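Local coordinates for protein aminoacyl-tRNA synthetase (PDB 5F9Z) that probably catalyses the ATP-dependent attachment of proline to its transfer RNA, and binds halofuginone together with an ATP analogue in this crystal, at residues I40-Y43 and C48-L51. Numbering follows the deposited sequence.
Sequences IEYY and CYIL
Glu41 and Ile50 form the central hydrogen-bonded pair of a short antiparallel beta hairpin, strands 40-42 and 49-51. Glu41 N donates to Ile50 O at 3.2 Å, and Ile50 N donates to Glu41 O at 2.9 Å. Ile40, Tyr42, Tyr49 and Leu51 share one face, which is tightest round the buried Ile40. Ile40 packs against Ile34 of helix 26-36 and Phe163 of the ATP-analogue pocket. Its CD1 meets Leu51 CD2 at 3.6 Å, the two side chains lying side by side. Ile40 CG2 reaches Tyr49 CB at 4.0 Å. Tyr42 CD1 comes to the edge of the Tyr49 ring, near its plane, 3.4 Å from Tyr49 CE1. The ring planes are turned 71° apart. Tyr42 OH is hydrogen-bonded to Ser31 OG of helix 26-36, while Tyr49 packs on Pro160 and Thr166. The other face is looser. Glu41 touches Ile50 through CB, 3.8 Å from Ile50 CB; with CG anti to the carbonyl carbon (chi1 -75°), the rest of the chain leads away. Past the strand end, Tyr43 crosses Ile50 at about a right angle, with Tyr43 CD1 4.2 Å from Ile50 CG1. There, one water accepts from Tyr43 N and donates to Cys48 O at 2.7 Å.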
ATOM      1  N   ILE A  40       5.877  -7.101  13.082  1.00 29.22           N
ATOM      2  CA  ILE A  40       7.164  -6.470  12.818  1.00 30.71           C
ATOM      3  C   ILE A  40       8.079  -6.665  14.018  1.00 31.77           C
ATOM      4  O   ILE A  40       7.639  -6.578  15.170  1.00 34.60           O
ATOM      5  CB  ILE A  40       6.983  -4.967  12.504  1.00 32.91           C
ATOM      6  CG1 ILE A  40       6.393  -4.782  11.108  1.00 34.29           C
ATOM      7  CG2 ILE A  40       8.297  -4.207  12.635  1.00 31.88           C
ATOM      8  CD1 ILE A  40       7.295  -5.282  10.010  1.00 35.98           C
ATOM      9  N   GLU A  41       9.350  -6.944  13.744  1.00 30.89           N
ATOM     10  CA  GLU A  41      10.412  -6.884  14.738  1.00 33.28           C
ATOM     11  C   GLU A  41      11.422  -5.836  14.297  1.00 35.64           C
ATOM     12  O   GLU A  41      11.840  -5.825  13.134  1.00 35.23           O
ATOM     13  CB  GLU A  41      11.099  -8.241  14.913  1.00 35.47           C
ATOM     14  CG  GLU A  41      10.292  -9.263  15.694  1.00 37.25           C
ATOM     15  CD  GLU A  41      10.266  -8.981  17.186  1.00 38.87           C
ATOM     16  OE1 GLU A  41       9.469  -9.630  17.895  1.00 39.90           O
ATOM     17  OE2 GLU A  41      11.041  -8.117  17.650  1.00 39.36           O
ATOM     18  N   TYR A  42      11.804  -4.953  15.217  1.00 36.28           N
ATOM     19  CA  TYR A  42      12.815  -3.955  14.904  1.00 36.73           C
ATOM     20  C   TYR A  42      14.188  -4.609  14.806  1.00 38.73           C
ATOM     21  O   TYR A  42      14.517  -5.524  15.566  1.00 40.19           O
ATOM     22  CB  TYR A  42      12.824  -2.851  15.961  1.00 36.71           C
ATOM     23  CG  TYR A  42      11.620  -1.938  15.895  1.00 35.37           C
ATOM     24  CD1 TYR A  42      11.541  -0.931  14.942  1.00 33.98           C
ATOM     25  CD2 TYR A  42      10.565  -2.081  16.786  1.00 35.49           C
ATOM     26  CE1 TYR A  42      10.443  -0.093  14.877  1.00 33.39           C
ATOM     27  CE2 TYR A  42       9.463  -1.248  16.729  1.00 35.32           C
ATOM     28  CZ  TYR A  42       9.407  -0.256  15.772  1.00 35.12           C
ATOM     29  OH  TYR A  42       8.313   0.575  15.713  1.00 35.91           O
ATOM     30  N   TYR A  43      14.986  -4.136  13.855  1.00 38.41           N
ATOM     31  CA  TYR A  43      16.289  -4.707  13.558  1.00 37.51           C
ATOM     32  C   TYR A  43      17.389  -3.768  14.036  1.00 38.08           C
ATOM     33  O   TYR A  43      17.197  -2.552  14.117  1.00 38.59           O
ATOM     34  CB  TYR A  43      16.429  -4.967  12.054  1.00 36.21           C
ATOM     35  CG  TYR A  43      17.476  -5.991  11.681  1.00 35.70           C
ATOM     36  CD1 TYR A  43      17.383  -7.301  12.130  1.00 35.50           C
ATOM     37  CD2 TYR A  43      18.541  -5.654  10.857  1.00 36.60           C
ATOM     38  CE1 TYR A  43      18.333  -8.243  11.783  1.00 36.77           C
ATOM     39  CE2 TYR A  43      19.494  -6.589  10.505  1.00 39.13           C
ATOM     40  CZ  TYR A  43      19.384  -7.882  10.970  1.00 38.82           C
ATOM     41  OH  TYR A  43      20.334  -8.814  10.620  1.00 41.08           O
ATOM     42  N   CYS A  48      15.639  -1.077   8.658  1.00 33.12           N
ATOM     43  CA  CYS A  48      15.280  -2.440   8.300  1.00 30.13           C
ATOM     44  C   CYS A  48      14.388  -3.035   9.380  1.00 28.48           C
ATOM     45  O   CYS A  48      14.594  -2.792  10.573  1.00 30.21           O
ATOM     46  CB  CYS A  48      16.528  -3.303   8.108  1.00 29.86           C
ATOM     47  SG  CYS A  48      17.609  -2.733   6.778  1.00 31.40           S
ATOM     48  N   TYR A  49      13.390  -3.806   8.955  1.00 25.74           N
ATOM     49  CA  TYR A  49      12.405  -4.367   9.866  1.00 24.32           C
ATOM     50  C   TYR A  49      12.075  -5.787   9.439  1.00 23.96           C
ATOM     51  O   TYR A  49      11.914  -6.065   8.247  1.00 23.53           O
ATOM     52  CB  TYR A  49      11.131  -3.510   9.900  1.00 23.68           C
ATOM     53  CG  TYR A  49      11.405  -2.037  10.113  1.00 25.80           C
ATOM     54  CD1 TYR A  49      11.508  -1.507  11.392  1.00 26.90           C
ATOM     55  CD2 TYR A  49      11.570  -1.179   9.034  1.00 25.94           C
ATOM     56  CE1 TYR A  49      11.764  -0.163  11.590  1.00 27.30           C
ATOM     57  CE2 TYR A  49      11.826   0.165   9.222  1.00 27.74           C
ATOM     58  CZ  TYR A  49      11.923   0.668  10.502  1.00 28.39           C
ATOM     59  OH  TYR A  49      12.177   2.006  10.693  1.00 30.04           O
ATOM     60  N   ILE A  50      11.980  -6.681  10.416  1.00 25.65           N
ATOM     61  CA  ILE A  50      11.672  -8.080  10.148  1.00 26.34           C
ATOM     62  C   ILE A  50      10.189  -8.211   9.833  1.00 24.98           C
ATOM     63  O   ILE A  50       9.335  -7.759  10.604  1.00 25.24           O
ATOM     64  CB  ILE A  50      12.062  -8.961  11.344  1.00 28.49           C
ATOM     65  CG1 ILE A  50      13.570  -8.904  11.577  1.00 31.09           C
ATOM     66  CG2 ILE A  50      11.599 -10.396  11.126  1.00 26.67           C
ATOM     67  CD1 ILE A  50      14.027  -9.762  12.721  1.00 33.98           C
ATOM     68  N   LEU A  51       9.880  -8.835   8.698  1.00 23.68           N
ATOM     69  CA  LEU A  51       8.497  -9.092   8.300  1.00 21.41           C
ATOM     70  C   LEU A  51       8.096 -10.452   8.856  1.00 21.67           C
ATOM     71  O   LEU A  51       8.348 -11.494   8.248  1.00 22.05           O
ATOM     72  CB  LEU A  51       8.344  -9.032   6.786  1.00 19.91           C
ATOM     73  CG  LEU A  51       8.655  -7.694   6.111  1.00 19.26           C
ATOM     74  CD1 LEU A  51       8.463  -7.799   4.607  1.00 19.52           C
ATOM     75  CD2 LEU A  51       7.790  -6.587   6.684  1.00 18.61           C
TER
HETATM   76  O   HOH W   1      14.771  -1.409  12.853  1.00 32.87           O